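Local coordinates for protein ornithine carbamoyltransferase (Giardia intestinalis, PDB 3GRF) that probably transfers the carbamoyl group between carbamoyl phosphate and ornithine, interconverting them with citrulline and phosphate, in the arginine degradation pathway, at residues A[103-114]-A[123-132]. Sequence-based numbering, arbitrary orientation.
Sequences ICTARLATKEMM and VPCINALDDF
Strands 103-107 and 125-127 run parallel, their axes 4.6 Å apart at 25°; C104 and A106 alternate with P124, I126 and A128 through four backbone hydrogen bonds, from C104 N to P124 O (3.0 Å) to A128 N on A106 O (2.8 Å). Mostly apolar contacts cover both faces of this buried pairing. On one, I103 CD1 meets I126 CD1 at 3.6 Å, and T105 turns its methyl CG2, anti to its carbonyl carbon, onto I126 CB. On the other, flexible M114, bent at chi2 (70°), lays SD along N127 CA and CB and CE along C125, joining the helix start to the sheet. At the C-terminal end of strand 103-107, R107 and L129 run side by side, the leucine CD2 lying 3.2 Å from R107 NH2 over one guanidinium face. N127 and D130 suit the turn because their OD1 atoms accept backbone N-H groups two residues on, making successive Asx turns; D130 OD1 also takes G133 N. D131 OD2 receives K111 N at 2.9 Å from above the carboxylate plane, at the first turn of the helix, where a negative charge would probably be favoured by the positive end of the helix dipole. K111 CD touches F132 CB and CG, each at 3.4 Å, obliquely to the ring, while its NZ salt-bridges E112. Strand 103-107, helix 111-120 and strand 125-127 thus form a beta-alpha-beta unit of the carbamoyl-phosphate-binding domain, with strand 46-51 flanking 103-107 and helix 303-322 packing on I103 and P124.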
loop_
_atom_site.group_PDB
_atom_site.type_symbol
_atom_site.label_atom_id
_atom_site.label_comp_id
_atom_site.label_asym_id
_atom_site.label_seq_id
_atom_site.Cartn_x
_atom_site.Cartn_y
_atom_site.Cartn_z
ATOM N N ILE A 103 -0.789 10.460 12.336
ATOM C CA ILE A 103 -0.036 11.522 11.674
ATOM C C ILE A 103 -0.353 11.494 10.212
ATOM O O ILE A 103 -0.818 10.475 9.723
ATOM C CB ILE A 103 1.512 11.397 11.889
ATOM C CG1 ILE A 103 2.256 12.561 11.253
ATOM C CG2 ILE A 103 2.098 10.066 11.409
ATOM C CD1 ILE A 103 3.594 12.757 11.834
ATOM N N CYS A 104 -0.117 12.613 9.518
ATOM C CA CYS A 104 -0.516 12.757 8.105
ATOM C C CYS A 104 0.535 13.568 7.354
ATOM O O CYS A 104 1.013 14.575 7.843
ATOM C CB CYS A 104 -1.884 13.452 8.009
ATOM S SG CYS A 104 -2.417 14.002 6.332
ATOM N N THR A 105 0.894 13.134 6.155
ATOM C CA THR A 105 1.704 13.963 5.271
ATOM C C THR A 105 0.846 14.078 4.023
ATOM O O THR A 105 0.036 13.194 3.760
ATOM C CB THR A 105 3.022 13.255 4.844
ATOM O OG1 THR A 105 2.671 12.006 4.279
ATOM C CG2 THR A 105 3.989 13.014 6.016
ATOM N N ALA A 106 1.004 15.155 3.263
ATOM C CA ALA A 106 0.220 15.327 2.042
ATOM C C ALA A 106 1.046 16.109 1.062
ATOM O O ALA A 106 1.764 17.040 1.433
ATOM C CB ALA A 106 -1.087 16.061 2.321
ATOM N N ARG A 107 0.968 15.697 -0.187
ATOM C CA ARG A 107 1.661 16.320 -1.292
ATOM C C ARG A 107 0.576 16.867 -2.175
ATOM O O ARG A 107 0.071 16.133 -3.027
ATOM C CB ARG A 107 2.549 15.310 -2.017
ATOM C CG ARG A 107 3.740 15.915 -2.761
ATOM C CD ARG A 107 3.291 16.545 -4.077
ATOM N NE ARG A 107 4.391 16.757 -5.034
ATOM C CZ ARG A 107 5.415 15.916 -5.226
ATOM N NH1 ARG A 107 5.503 14.789 -4.526
ATOM N NH2 ARG A 107 6.355 16.224 -6.113
ATOM N N LEU A 108 0.197 18.133 -2.001
ATOM C CA LEU A 108 -0.935 18.701 -2.735
ATOM C C LEU A 108 -0.460 19.896 -3.565
ATOM O O LEU A 108 0.550 20.535 -3.235
ATOM C CB LEU A 108 -2.080 19.069 -1.759
ATOM C CG LEU A 108 -2.513 17.983 -0.748
ATOM C CD1 LEU A 108 -3.236 18.532 0.486
ATOM C CD2 LEU A 108 -3.326 16.861 -1.401
ATOM N N ALA A 109 -1.173 20.177 -4.657
ATOM C CA ALA A 109 -0.801 21.255 -5.581
ATOM C C ALA A 109 -0.420 22.565 -4.855
ATOM O O ALA A 109 0.759 22.962 -4.876
ATOM C CB ALA A 109 -1.899 21.488 -6.608
ATOM N N THR A 110 -1.398 23.198 -4.190
ATOM C CA THR A 110 -1.220 24.537 -3.614
ATOM C C THR A 110 -1.116 24.537 -2.097
ATOM O O THR A 110 -1.622 23.631 -1.431
ATOM C CB THR A 110 -2.376 25.472 -3.976
ATOM O OG1 THR A 110 -3.603 24.927 -3.463
ATOM C CG2 THR A 110 -2.450 25.692 -5.506
ATOM N N LYS A 111 -0.476 25.577 -1.563
ATOM C CA LYS A 111 -0.398 25.780 -0.110
ATOM C C LYS A 111 -1.769 25.902 0.540
ATOM O O LYS A 111 -1.895 25.691 1.754
ATOM C CB LYS A 111 0.517 26.959 0.264
ATOM C CG LYS A 111 0.250 28.254 -0.442
ATOM C CD LYS A 111 1.233 29.307 0.030
ATOM C CE LYS A 111 1.355 30.426 -0.981
ATOM N NZ LYS A 111 0.004 30.891 -1.455
ATOM N N GLU A 112 -2.772 26.201 -0.301
ATOM C CA GLU A 112 -4.190 26.465 0.071
ATOM C C GLU A 112 -4.916 25.227 0.595
ATOM O O GLU A 112 -5.410 25.204 1.742
ATOM C CB GLU A 112 -4.976 27.019 -1.144
ATOM C CG GLU A 112 -4.298 28.184 -1.918
ATOM C CD GLU A 112 -3.608 29.211 -1.008
ATOM O OE1 GLU A 112 -2.647 29.865 -1.472
ATOM O OE2 GLU A 112 -4.023 29.354 0.170
ATOM N N MET A 113 -4.944 24.201 -0.254
ATOM C CA MET A 113 -5.415 22.854 0.078
ATOM C C MET A 113 -4.687 22.242 1.272
ATOM O O MET A 113 -5.295 21.569 2.104
ATOM C CB MET A 113 -5.232 21.964 -1.136
ATOM C CG MET A 113 -5.312 22.738 -2.450
ATOM S SD MET A 113 -4.774 21.824 -3.903
ATOM C CE MET A 113 -6.004 20.521 -3.998
ATOM N N MET A 114 -3.388 22.495 1.349
ATOM C CA MET A 114 -2.559 22.022 2.450
ATOM C C MET A 114 -2.921 22.685 3.766
ATOM O O MET A 114 -3.003 22.012 4.815
ATOM C CB MET A 114 -1.074 22.246 2.117
ATOM C CG MET A 114 -0.117 21.649 3.131
ATOM S SD MET A 114 -0.158 19.859 3.046
ATOM C CE MET A 114 -0.410 19.413 4.757
ATOM N N VAL A 123 -4.509 15.820 14.112
ATOM C CA VAL A 123 -3.228 15.096 14.229
ATOM C C VAL A 123 -2.208 15.957 13.483
ATOM O O VAL A 123 -2.588 16.767 12.663
ATOM C CB VAL A 123 -3.305 13.643 13.618
ATOM C CG1 VAL A 123 -4.260 12.756 14.408
ATOM C CG2 VAL A 123 -3.743 13.678 12.160
ATOM N N PRO A 124 -0.907 15.826 13.784
ATOM C CA PRO A 124 0.050 16.612 12.966
ATOM C C PRO A 124 -0.017 16.434 11.421
ATOM O O PRO A 124 0.002 15.318 10.920
ATOM C CB PRO A 124 1.420 16.167 13.488
ATOM C CG PRO A 124 1.184 15.541 14.803
ATOM C CD PRO A 124 -0.256 15.068 14.868
ATOM N N CYS A 125 -0.059 17.525 10.668
ATOM C CA CYS A 125 0.056 17.432 9.192
ATOM C C CYS A 125 1.366 18.101 8.665
ATOM O O CYS A 125 1.826 19.152 9.139
ATOM C CB CYS A 125 -1.169 17.987 8.441
ATOM S SG CYS A 125 -2.779 17.392 8.958
ATOM N N ILE A 126 1.971 17.427 7.708
ATOM C CA ILE A 126 3.302 17.745 7.237
ATOM C C ILE A 126 3.142 17.933 5.744
ATOM O O ILE A 126 2.529 17.118 5.105
ATOM C CB ILE A 126 4.296 16.621 7.539
ATOM C CG1 ILE A 126 4.512 16.519 9.054
ATOM C CG2 ILE A 126 5.635 16.896 6.833
ATOM C CD1 ILE A 126 4.945 15.135 9.516
ATOM N N ASN A 127 3.628 19.058 5.232
ATOM C CA ASN A 127 3.625 19.345 3.816
ATOM C C ASN A 127 4.776 18.540 3.176
ATOM O O ASN A 127 5.949 18.752 3.486
ATOM C CB ASN A 127 3.787 20.867 3.642
ATOM C CG ASN A 127 4.167 21.269 2.242
ATOM O OD1 ASN A 127 3.818 20.610 1.283
ATOM N ND2 ASN A 127 4.846 22.391 2.121
ATOM N N ALA A 128 4.416 17.605 2.295
ATOM C CA ALA A 128 5.383 16.721 1.629
ATOM C C ALA A 128 5.769 17.308 0.270
ATOM O O ALA A 128 6.432 16.668 -0.534
ATOM C CB ALA A 128 4.779 15.308 1.472
ATOM N N LEU A 129 5.280 18.521 0.004
ATOM C CA LEU A 129 5.780 19.412 -1.040
ATOM C C LEU A 129 4.571 20.174 -1.556
ATOM O O LEU A 129 3.555 19.571 -1.881
ATOM C CB LEU A 129 6.476 18.677 -2.202
ATOM C CG LEU A 129 6.913 19.503 -3.442
ATOM C CD1 LEU A 129 7.781 20.708 -3.091
ATOM C CD2 LEU A 129 7.659 18.631 -4.433
ATOM N N ASP A 130 4.666 21.501 -1.605
ATOM C CA ASP A 130 3.648 22.320 -2.268
ATOM C C ASP A 130 4.357 23.506 -2.869
ATOM O O ASP A 130 5.582 23.523 -2.871
ATOM C CB ASP A 130 2.507 22.713 -1.304
ATOM C CG ASP A 130 2.938 23.674 -0.180
ATOM O OD1 ASP A 130 4.137 23.995 -0.002
ATOM O OD2 ASP A 130 2.027 24.117 0.538
ATOM N N ASP A 131 3.610 24.505 -3.341
ATOM C CA ASP A 131 4.207 25.690 -3.983
ATOM C C ASP A 131 4.844 26.705 -3.033
ATOM O O ASP A 131 5.262 27.775 -3.468
ATOM C CB ASP A 131 3.225 26.368 -4.944
ATOM C CG ASP A 131 1.948 26.848 -4.271
ATOM O OD1 ASP A 131 1.112 27.392 -5.031
ATOM O OD2 ASP A 131 1.781 26.688 -3.029
ATOM N N PHE A 132 4.940 26.361 -1.748
ATOM C CA PHE A 132 5.453 27.305 -0.735
ATOM C C PHE A 132 6.590 26.739 0.148
ATOM O O PHE A 132 7.402 27.507 0.671
ATOM C CB PHE A 132 4.297 27.824 0.131
ATOM C CG PHE A 132 4.580 29.128 0.837
ATOM C CD1 PHE A 132 4.988 30.245 0.128
ATOM C CD2 PHE A 132 4.382 29.244 2.223
ATOM C CE1 PHE A 132 5.241 31.452 0.780
ATOM C CE2 PHE A 132 4.619 30.445 2.891
ATOM C CZ PHE A 132 5.041 31.557 2.154
HETATM O O HOH W 1 1.250 19.887 -0.402
#